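Side-chain contacts in ABC transporter binding protein AcbH (PDB 3OO8), which serves as the extracellular solute receptor of an ABC transporter, binding beta-D-galactopyranose with exclusive preference: residues F182-D186 against G187-L191; D205-I208 against K209-H213; L345-P348 against T349-D352; P396-I399 against A400-K404. The protein carries 2 engineered substitutions. All coordinates share one frame; numbering follows the deposited sequence.

All four contacts are local, made between neighbours on one stretch of chain, and together they illustrate how turns and helix ends are fixed in a class 2 solute-binding fold. Contact 1 is nearest the sugar site: the side chain of Trp188 comes within about 4 Å of Trp142 and Gln266, both galactose-binding. Contact 2 stands a step behind, with Met211 about 9 Å from the side chain of the sugar-binding Arg373. Its centre is 21 Å from that of contact 1 and 19 Å from that of contact 4. Contacts 3 and 4 lie away from the site, their centres 45 Å apart on opposite sides of the molecule.

Contact 1: F182-D186 against G187-L191; sequences FADKD and GWPAL
A type I beta turn from Asp184 to Gly187 joins strand 178-181 to the approach of helix 191-201, and it places Trp188 beside the galactose-binding residues Trp142 and Gln266. Gly187 N closes the turn on Asp184 O at 3.0 Å. Directly afterwards the chain folds more tightly, in a classic gamma turn round Gly187: Trp188 N makes a weak bond to Asp186 O, and the positive phi of 86° suits a glycine, since a CB there would run into Asp186 O. The carboxylate of Asp184 reaches across the bend because its CG is turned away from the backbone N (chi1 -158°). OD1 receives Ala190 N at 3.0 Å, the donor standing 51° out of the carboxylate plane, while the methyl CB of Ala190 packs 3.2 Å from the same OD1. A water links Asp184 OD2, at 2.6 Å, to Gly187 O, at 2.8 Å. Putting a leucine in place of Asp184 would probably leave Ala190 N without its acceptor and the water without one of its mates. Beyond the polar centre, Phe182 CZ lies 4.1 Å from Ala190 CB, and Pro189 CB rests 3.4 Å from Ala183 O. Pro189 CD also covers one face of the Trp188 indole, near its rim, and Trp245 meets that ring from elsewhere in the chain. Asp186 OD2 binds Trp245 N. A buried carboxylate thus takes up an amide just ahead of the helix, which probably helps hold the turn, and with it the indole, in one position.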
loop_
_atom_site.group_PDB
_atom_site.type_symbol
_atom_site.label_atom_id
_atom_site.label_comp_id
_atom_site.label_asym_id
_atom_site.label_seq_id
_atom_site.Cartn_x
_atom_site.Cartn_y
_atom_site.Cartn_z
ATOM N N PHE A 182 19.177 -1.331 2.308
ATOM C CA PHE A 182 18.345 -2.400 1.785
ATOM C C PHE A 182 18.350 -3.597 2.738
ATOM O O PHE A 182 19.407 -4.008 3.228
ATOM C CB PHE A 182 18.838 -2.785 0.392
ATOM C CG PHE A 182 17.904 -3.705 -0.361
ATOM C CD1 PHE A 182 16.574 -3.361 -0.539
ATOM C CD2 PHE A 182 18.380 -4.900 -0.895
ATOM C CE1 PHE A 182 15.737 -4.197 -1.219
ATOM C CE2 PHE A 182 17.536 -5.766 -1.590
ATOM C CZ PHE A 182 16.203 -5.398 -1.748
ATOM N N ALA A 183 17.176 -4.172 2.942
ATOM C CA ALA A 183 16.970 -5.251 3.901
ATOM C C ALA A 183 15.856 -6.168 3.418
ATOM O O ALA A 183 14.862 -5.712 2.824
ATOM C CB ALA A 183 16.613 -4.664 5.251
ATOM N N ASP A 184 16.028 -7.471 3.639
ATOM C CA ASP A 184 14.983 -8.410 3.234
ATOM C C ASP A 184 14.891 -9.670 4.099
ATOM O O ASP A 184 14.259 -10.644 3.713
ATOM C CB ASP A 184 15.159 -8.817 1.783
ATOM C CG ASP A 184 13.868 -9.344 1.167
ATOM O OD1 ASP A 184 12.783 -8.797 1.484
ATOM O OD2 ASP A 184 13.948 -10.288 0.338
ATOM N N LYS A 185 15.531 -9.653 5.261
ATOM C CA LYS A 185 15.334 -10.775 6.164
ATOM C C LYS A 185 13.847 -11.001 6.467
ATOM O O LYS A 185 13.415 -12.136 6.664
ATOM C CB LYS A 185 16.138 -10.558 7.448
ATOM C CG LYS A 185 16.135 -11.788 8.377
ATOM C CD LYS A 185 17.170 -11.608 9.491
ATOM C CE LYS A 185 17.475 -12.934 10.188
ATOM N NZ LYS A 185 16.308 -13.394 10.984
ATOM N N ASP A 186 13.069 -9.914 6.502
ATOM C CA ASP A 186 11.639 -9.945 6.784
ATOM C C ASP A 186 10.772 -10.466 5.637
ATOM O O ASP A 186 9.590 -10.737 5.819
ATOM C CB ASP A 186 11.159 -8.548 7.204
ATOM C CG ASP A 186 11.896 -8.020 8.434
ATOM O OD1 ASP A 186 11.845 -8.678 9.490
ATOM O OD2 ASP A 186 12.512 -6.949 8.327
ATOM N N GLY A 187 11.386 -10.611 4.465
ATOM C CA GLY A 187 10.765 -11.285 3.321
ATOM C C GLY A 187 9.913 -10.352 2.493
ATOM O O GLY A 187 10.079 -10.256 1.267
ATOM N N TRP A 188 9.041 -9.618 3.157
ATOM C CA TRP A 188 8.130 -8.738 2.418
ATOM C C TRP A 188 8.755 -7.411 1.900
ATOM O O TRP A 188 8.313 -6.920 0.865
ATOM C CB TRP A 188 6.842 -8.452 3.209
ATOM C CG TRP A 188 7.139 -7.841 4.551
ATOM C CD1 TRP A 188 7.275 -8.501 5.754
ATOM C CD2 TRP A 188 7.345 -6.450 4.832
ATOM N NE1 TRP A 188 7.588 -7.611 6.753
ATOM C CE2 TRP A 188 7.619 -6.341 6.223
ATOM C CE3 TRP A 188 7.344 -5.285 4.040
ATOM C CZ2 TRP A 188 7.870 -5.114 6.837
ATOM C CZ3 TRP A 188 7.596 -4.050 4.667
ATOM C CH2 TRP A 188 7.873 -3.989 6.054
ATOM N N PRO A 189 9.783 -6.835 2.566
ATOM C CA PRO A 189 10.255 -5.535 2.053
ATOM C C PRO A 189 10.639 -5.502 0.562
ATOM O O PRO A 189 10.261 -4.551 -0.143
ATOM C CB PRO A 189 11.493 -5.228 2.936
ATOM C CG PRO A 189 11.148 -5.911 4.244
ATOM C CD PRO A 189 10.512 -7.221 3.795
ATOM N N ALA A 190 11.325 -6.535 0.064
ATOM C CA ALA A 190 11.792 -6.538 -1.331
ATOM C C ALA A 190 10.666 -6.645 -2.345
ATOM O O ALA A 190 10.875 -6.346 -3.526
ATOM C CB ALA A 190 12.834 -7.682 -1.555
ATOM N N LEU A 191 9.516 -7.131 -1.902
ATOM C CA LEU A 191 8.370 -7.189 -2.821
ATOM C C LEU A 191 8.058 -5.786 -3.340
ATOM O O LEU A 191 7.600 -5.636 -4.473
ATOM C CB LEU A 191 7.139 -7.757 -2.129
ATOM C CG LEU A 191 7.269 -9.162 -1.504
ATOM C CD1 LEU A 191 5.888 -9.615 -1.026
ATOM C CD2 LEU A 191 7.843 -10.101 -2.584
HETATM O O HOH W 1 11.771 -11.183 -0.708
#

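Contact 2: D205-I208 against K209-H213; sequences DYHI and KLMKH
Backbone bonds run between residues four apart, Lys209 N to Asp205 O, Leu210 N to Tyr206 O, Met211 N to His207 O and Lys212 N to Ile208 O, the last spanning 2.8 Å. Aromatic contact comes next. Met211 CG lies over one face of the His207 imidazole, 4.2 Å from its centroid and 16° off the normal, a CH-pi contact. The thioether then bends on, SD standing obliquely at 4.4 Å from the centroid and CE approaching His207 CE1 to 3.8 Å. The ring is swung over to the methionine by a chi1 of -179°, while its ND1 bonds Asn198 of helix 191-201. All this happens on the last turns of helix 204-212, which closes in a Schellman motif: His213 takes a positive phi, and its N returns to Leu210 O at 3.0 Å. Apolar packing appears on another flank, where Ile208 and Lys212 lie side by side and point the same way, Ile208 CG2 touching Lys212 CE at 3.7 Å. The lysine chain is straight as far as CE and bends at its last torsion, carrying NZ to Gln95. Among the remaining polar ends, Tyr206 OH bonds Asp219, and Met211 O takes a hydrogen bond from Thr375. Opposite charges are also near each other without touching, as Asp205 OD2 and Lys209 NZ remain 6.9 Å apart.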
loop_
_atom_site.group_PDB
_atom_site.type_symbol
_atom_site.label_atom_id
_atom_site.label_comp_id
_atom_site.label_asym_id
_atom_site.label_seq_id
_atom_site.Cartn_x
_atom_site.Cartn_y
_atom_site.Cartn_z
ATOM N N ASP A 205 -1.744 -1.581 -15.472
ATOM C CA ASP A 205 -2.606 -2.624 -16.005
ATOM C C ASP A 205 -1.899 -3.970 -16.114
ATOM O O ASP A 205 -2.429 -5.019 -15.708
ATOM C CB ASP A 205 -3.160 -2.210 -17.364
ATOM C CG ASP A 205 -4.199 -1.101 -17.257
ATOM O OD1 ASP A 205 -4.774 -0.900 -16.159
ATOM O OD2 ASP A 205 -4.435 -0.434 -18.289
ATOM N N TYR A 206 -0.667 -3.942 -16.617
ATOM C CA TYR A 206 0.161 -5.155 -16.651
ATOM C C TYR A 206 0.486 -5.713 -15.261
ATOM O O TYR A 206 0.434 -6.921 -15.048
ATOM C CB TYR A 206 1.499 -4.842 -17.356
ATOM C CG TYR A 206 2.437 -6.025 -17.480
ATOM C CD1 TYR A 206 2.437 -6.825 -18.618
ATOM C CD2 TYR A 206 3.389 -6.309 -16.495
ATOM C CE1 TYR A 206 3.312 -7.908 -18.734
ATOM C CE2 TYR A 206 4.232 -7.402 -16.587
ATOM C CZ TYR A 206 4.234 -8.170 -17.731
ATOM O OH TYR A 206 5.090 -9.223 -17.857
ATOM N N HIS A 207 0.881 -4.845 -14.318
ATOM C CA HIS A 207 1.140 -5.320 -12.977
ATOM C C HIS A 207 -0.066 -6.046 -12.385
ATOM O O HIS A 207 0.103 -7.155 -11.871
ATOM C CB HIS A 207 1.609 -4.166 -12.074
ATOM C CG HIS A 207 1.920 -4.572 -10.664
ATOM N ND1 HIS A 207 2.988 -5.381 -10.318
ATOM C CD2 HIS A 207 1.315 -4.226 -9.498
ATOM C CE1 HIS A 207 3.009 -5.533 -9.003
ATOM N NE2 HIS A 207 2.004 -4.845 -8.485
ATOM N N ILE A 208 -1.271 -5.478 -12.524
ATOM C CA ILE A 208 -2.461 -6.130 -11.981
ATOM C C ILE A 208 -2.760 -7.455 -12.715
ATOM O O ILE A 208 -3.118 -8.444 -12.071
ATOM C CB ILE A 208 -3.713 -5.179 -11.936
ATOM C CG1 ILE A 208 -3.402 -3.918 -11.129
ATOM C CG2 ILE A 208 -4.883 -5.883 -11.279
ATOM C CD1 ILE A 208 -2.871 -4.215 -9.694
ATOM N N LYS A 209 -2.570 -7.488 -14.035
ATOM C CA LYS A 209 -2.749 -8.733 -14.801
ATOM C C LYS A 209 -1.813 -9.802 -14.284
ATOM O O LYS A 209 -2.224 -10.960 -14.090
ATOM C CB LYS A 209 -2.517 -8.507 -16.289
ATOM C CG LYS A 209 -3.677 -7.842 -17.037
ATOM C CD LYS A 209 -3.258 -7.642 -18.486
ATOM C CE LYS A 209 -4.404 -7.136 -19.328
ATOM N NZ LYS A 209 -3.901 -6.890 -20.710
ATOM N N LEU A 210 -0.561 -9.410 -14.019
ATOM C CA LEU A 210 0.409 -10.354 -13.493
ATOM C C LEU A 210 -0.034 -10.854 -12.113
ATOM O O LEU A 210 0.021 -12.049 -11.820
ATOM C CB LEU A 210 1.813 -9.728 -13.404
ATOM C CG LEU A 210 2.939 -10.656 -12.924
ATOM C CD1 LEU A 210 3.184 -11.821 -13.886
ATOM C CD2 LEU A 210 4.244 -9.897 -12.669
ATOM N N MET A 211 -0.496 -9.923 -11.270
ATOM C CA MET A 211 -1.014 -10.291 -9.956
ATOM C C MET A 211 -2.158 -11.266 -10.031
ATOM O O MET A 211 -2.247 -12.131 -9.168
ATOM C CB MET A 211 -1.455 -9.055 -9.175
ATOM C CG MET A 211 -0.253 -8.189 -8.782
ATOM S SD MET A 211 1.154 -8.802 -7.852
ATOM C CE MET A 211 2.305 -9.312 -9.120
ATOM N N LYS A 212 -3.036 -11.084 -11.010
ATOM C CA LYS A 212 -4.210 -11.958 -11.182
ATOM C C LYS A 212 -3.886 -13.234 -11.988
ATOM O O LYS A 212 -4.740 -14.117 -12.139
ATOM C CB LYS A 212 -5.348 -11.176 -11.789
ATOM C CG LYS A 212 -5.921 -10.081 -10.840
ATOM C CD LYS A 212 -7.023 -9.309 -11.503
ATOM C CE LYS A 212 -7.637 -8.288 -10.558
ATOM N NZ LYS A 212 -8.177 -8.884 -9.279
ATOM N N HIS A 213 -2.624 -13.363 -12.395
ATOM C CA HIS A 213 -2.160 -14.440 -13.290
ATOM C C HIS A 213 -2.867 -14.460 -14.665
ATOM O O HIS A 213 -3.054 -15.527 -15.276
ATOM C CB HIS A 213 -2.223 -15.805 -12.607
ATOM C CG HIS A 213 -1.425 -16.867 -13.295
ATOM N ND1 HIS A 213 -0.088 -16.719 -13.604
ATOM C CD2 HIS A 213 -1.779 -18.100 -13.723
ATOM C CE1 HIS A 213 0.345 -17.811 -14.210
ATOM N NE2 HIS A 213 -0.661 -18.664 -14.294
#

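Contact 3: L345-P348 against T349-D352; sequences LIAP and TYND
The phenol ring of Tyr350 is laid back over Ala347, three residues earlier, within a type I beta turn that runs from Ala347 to Tyr350 just ahead of helix 352-363. Tyr350 N closes that turn on Ala347 O at 3.0 Å. Ala347 meets the ring face with two groups: its backbone N stands 3.3 Å above the ring plane of Tyr350, displaced toward the rim, and its methyl CB makes a CH-pi contact 3.8 Å from the ring centroid, only 14° off the normal. With CG of Tyr350 beside its own backbone N (chi1 -72°), the ring folds back along the preceding residues instead of projecting from the bend. Leu345 meets the far end of the phenol differently. The two side chains cross at about a right angle, and Leu345 CD2 approaches Tyr350 OH to 3.9 Å. The carbonyl O of the same leucine lies at the ring edge, near its plane. Ile346 adds a looser apolar touch, CG2 to Tyr350 CD2 at 4.3 Å. Around this set, Ala347 packs on Ala329 and Tyr350 on Leu332 of helix 325-332, while Ile346 and Tyr350 both reach Val358 of helix 352-363. Asn351 is the N-cap of the latter helix, its OD1 taking Gln354 N. The phenol thus joins the turn to both helices, and its hydroxyl also bonds Gly340 N. At the ring edge, in plane, a water sits 2.7 Å from Tyr350 OH and 2.8 Å from Leu345 O.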
loop_
_atom_site.group_PDB
_atom_site.type_symbol
_atom_site.label_atom_id
_atom_site.label_comp_id
_atom_site.label_asym_id
_atom_site.label_seq_id
_atom_site.Cartn_x
_atom_site.Cartn_y
_atom_site.Cartn_z
ATOM N N LEU A 345 -7.987 17.358 1.373
ATOM C CA LEU A 345 -7.890 17.232 2.811
ATOM C C LEU A 345 -6.447 17.301 3.293
ATOM O O LEU A 345 -5.630 16.452 2.944
ATOM C CB LEU A 345 -8.578 15.944 3.290
ATOM C CG LEU A 345 -8.270 15.672 4.758
ATOM C CD1 LEU A 345 -8.803 16.767 5.693
ATOM C CD2 LEU A 345 -8.808 14.301 5.174
ATOM N N ILE A 346 -6.133 18.349 4.063
ATOM C CA ILE A 346 -4.869 18.458 4.817
ATOM C C ILE A 346 -5.321 18.662 6.251
ATOM O O ILE A 346 -5.700 19.775 6.647
ATOM C CB ILE A 346 -4.038 19.692 4.357
ATOM C CG1 ILE A 346 -3.763 19.554 2.867
ATOM C CG2 ILE A 346 -2.684 19.763 5.076
ATOM C CD1 ILE A 346 -2.718 18.483 2.595
ATOM N N ALA A 347 -5.368 17.579 7.009
ATOM C CA ALA A 347 -5.847 17.634 8.391
ATOM C C ALA A 347 -4.916 18.444 9.286
ATOM O O ALA A 347 -3.691 18.478 9.074
ATOM C CB ALA A 347 -6.021 16.210 8.944
ATOM N N PRO A 348 -5.490 19.092 10.316
ATOM C CA PRO A 348 -4.702 19.983 11.170
ATOM C C PRO A 348 -3.651 19.252 11.964
ATOM O O PRO A 348 -2.721 19.856 12.490
ATOM C CB PRO A 348 -5.737 20.599 12.123
ATOM C CG PRO A 348 -7.017 19.844 11.901
ATOM C CD PRO A 348 -6.940 19.191 10.559
ATOM N N THR A 349 -3.793 17.938 12.059
ATOM C CA THR A 349 -2.825 17.143 12.800
ATOM C C THR A 349 -1.685 16.577 11.934
ATOM O O THR A 349 -0.746 15.999 12.469
ATOM C CB THR A 349 -3.520 15.944 13.495
ATOM O OG1 THR A 349 -4.299 15.234 12.527
ATOM C CG2 THR A 349 -4.441 16.401 14.628
ATOM N N TYR A 350 -1.767 16.706 10.613
ATOM C CA TYR A 350 -0.720 16.114 9.781
ATOM C C TYR A 350 0.679 16.725 10.012
ATOM O O TYR A 350 0.813 17.941 10.168
ATOM C CB TYR A 350 -1.014 16.282 8.302
ATOM C CG TYR A 350 -2.137 15.452 7.709
ATOM C CD1 TYR A 350 -2.680 14.352 8.374
ATOM C CD2 TYR A 350 -2.548 15.715 6.422
ATOM C CE1 TYR A 350 -3.706 13.588 7.782
ATOM C CE2 TYR A 350 -3.551 14.956 5.803
ATOM C CZ TYR A 350 -4.105 13.892 6.494
ATOM O OH TYR A 350 -5.109 13.182 5.891
ATOM N N ASN A 351 1.696 15.870 10.029
ATOM C CA ASN A 351 3.088 16.303 9.951
ATOM C C ASN A 351 3.550 16.519 8.484
ATOM O O ASN A 351 2.779 16.336 7.525
ATOM C CB ASN A 351 3.994 15.315 10.685
ATOM C CG ASN A 351 3.908 13.920 10.108
ATOM O OD1 ASN A 351 3.862 13.764 8.896
ATOM N ND2 ASN A 351 3.888 12.903 10.973
ATOM N N ASP A 352 4.800 16.924 8.301
ATOM C CA ASP A 352 5.272 17.284 6.978
ATOM C C ASP A 352 5.281 16.087 6.019
ATOM O O ASP A 352 4.997 16.253 4.828
ATOM C CB ASP A 352 6.663 17.927 7.074
ATOM C CG ASP A 352 6.598 19.360 7.574
ATOM O OD1 ASP A 352 5.502 19.966 7.498
ATOM O OD2 ASP A 352 7.649 19.869 8.026
HETATM O O HOH W 2 -5.742 13.716 3.373
HETATM O O HOH W 3 0.179 20.422 10.903
#

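Contact 4: P396-I399 against A400-K404; sequences PETI and ATVQK
The flat amide of Gln403 comes beside the CG2 methyl of Ile399, and the flat carboxylate of Glu397 stands near Thr401, with OE2 4.0 Å from OG1. Both pairs sit four residues apart in the first turns of helix 396-413, the last helix of the chain. Ile399 and Gln403 run alongside, pointing the same way, and Gln403 CG lies 3.3 Å from Ile399 O. Exchanging Gln403 for an alanine would probably uncover that carbonyl and take away the side chain that runs alongside Ile399 CG2. Beyond them, Ile399 packs on Phe226 of helix 220-232 and Phe390 of helix 377-392, and Val402 packs on Leu386, so this flank joins the terminal helix to two others. On the next flank Thr401 OG1 comes 3.0 Å from Glu397 O, the carbonyl that already accepts Thr401 N. Thr398 has its CG2 anti to the backbone N and OG1 beside it (chi1 -62°); OG1 therefore bonds back to Gln393 O, ahead of the helix, while CG2 leans on Val402 CG2 at 4.1 Å. Between the same two residues Val402 N meets Thr398 O almost head-on at 2.8 Å.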
loop_
_atom_site.group_PDB
_atom_site.type_symbol
_atom_site.label_atom_id
_atom_site.label_comp_id
_atom_site.label_asym_id
_atom_site.label_seq_id
_atom_site.Cartn_x
_atom_site.Cartn_y
_atom_site.Cartn_z
ATOM N N PRO A 396 21.337 -13.818 -14.977
ATOM C CA PRO A 396 20.352 -14.317 -15.927
ATOM C C PRO A 396 19.831 -15.724 -15.600
ATOM O O PRO A 396 18.629 -15.986 -15.776
ATOM C CB PRO A 396 21.111 -14.294 -17.241
ATOM C CG PRO A 396 22.029 -13.045 -17.077
ATOM C CD PRO A 396 22.488 -13.177 -15.653
ATOM N N GLU A 397 20.703 -16.606 -15.119
ATOM C CA GLU A 397 20.272 -17.980 -14.845
ATOM C C GLU A 397 19.322 -17.996 -13.663
ATOM O O GLU A 397 18.354 -18.760 -13.648
ATOM C CB GLU A 397 21.451 -18.940 -14.602
ATOM C CG GLU A 397 21.026 -20.405 -14.391
ATOM C CD GLU A 397 20.244 -20.964 -15.591
ATOM O OE1 GLU A 397 20.560 -20.569 -16.738
ATOM O OE2 GLU A 397 19.302 -21.771 -15.389
ATOM N N THR A 398 19.594 -17.146 -12.677
ATOM C CA THR A 398 18.749 -17.121 -11.490
ATOM C C THR A 398 17.396 -16.545 -11.897
ATOM O O THR A 398 16.363 -17.024 -11.424
ATOM C CB THR A 398 19.349 -16.296 -10.365
ATOM O OG1 THR A 398 20.605 -16.872 -9.958
ATOM C CG2 THR A 398 18.402 -16.253 -9.173
ATOM N N ILE A 399 17.407 -15.547 -12.785
ATOM C CA ILE A 399 16.149 -14.990 -13.289
ATOM C C ILE A 399 15.327 -16.054 -13.991
ATOM O O ILE A 399 14.127 -16.129 -13.799
ATOM C CB ILE A 399 16.359 -13.776 -14.203
ATOM C CG1 ILE A 399 17.045 -12.631 -13.429
ATOM C CG2 ILE A 399 15.012 -13.372 -14.867
ATOM C CD1 ILE A 399 17.487 -11.417 -14.311
ATOM N N ALA A 400 15.966 -16.882 -14.812
ATOM C CA ALA A 400 15.213 -17.939 -15.479
ATOM C C ALA A 400 14.632 -18.897 -14.438
ATOM O O ALA A 400 13.498 -19.342 -14.579
ATOM C CB ALA A 400 16.103 -18.679 -16.463
ATOM N N THR A 401 15.393 -19.197 -13.394
ATOM C CA THR A 401 14.929 -20.123 -12.358
ATOM C C THR A 401 13.719 -19.535 -11.634
ATOM O O THR A 401 12.696 -20.207 -11.418
ATOM C CB THR A 401 16.045 -20.407 -11.358
ATOM O OG1 THR A 401 17.135 -21.014 -12.068
ATOM C CG2 THR A 401 15.563 -21.351 -10.268
ATOM N N VAL A 402 13.839 -18.255 -11.294
ATOM C CA VAL A 402 12.775 -17.547 -10.568
ATOM C C VAL A 402 11.507 -17.481 -11.397
ATOM O O VAL A 402 10.406 -17.723 -10.896
ATOM C CB VAL A 402 13.251 -16.131 -10.152
ATOM C CG1 VAL A 402 12.070 -15.231 -9.791
ATOM C CG2 VAL A 402 14.268 -16.266 -9.021
ATOM N N GLN A 403 11.650 -17.186 -12.686
ATOM C CA GLN A 403 10.466 -17.105 -13.524
ATOM C C GLN A 403 9.740 -18.439 -13.637
ATOM O O GLN A 403 8.494 -18.482 -13.590
ATOM C CB GLN A 403 10.763 -16.509 -14.902
ATOM C CG GLN A 403 11.166 -15.023 -14.839
ATOM C CD GLN A 403 11.139 -14.356 -16.207
ATOM O OE1 GLN A 403 10.059 -14.051 -16.772
ATOM N NE2 GLN A 403 12.315 -14.112 -16.751
ATOM N N LYS A 404 10.506 -19.511 -13.847
ATOM C CA LYS A 404 9.903 -20.829 -13.967
ATOM C C LYS A 404 9.250 -21.239 -12.647
ATOM O O LYS A 404 8.081 -21.669 -12.626
ATOM C CB LYS A 404 10.917 -21.883 -14.437
ATOM C CG LYS A 404 10.402 -23.303 -14.200
ATOM C CD LYS A 404 11.312 -24.354 -14.798
ATOM C CE LYS A 404 11.159 -24.424 -16.323
ATOM N NZ LYS A 404 9.773 -24.846 -16.755
#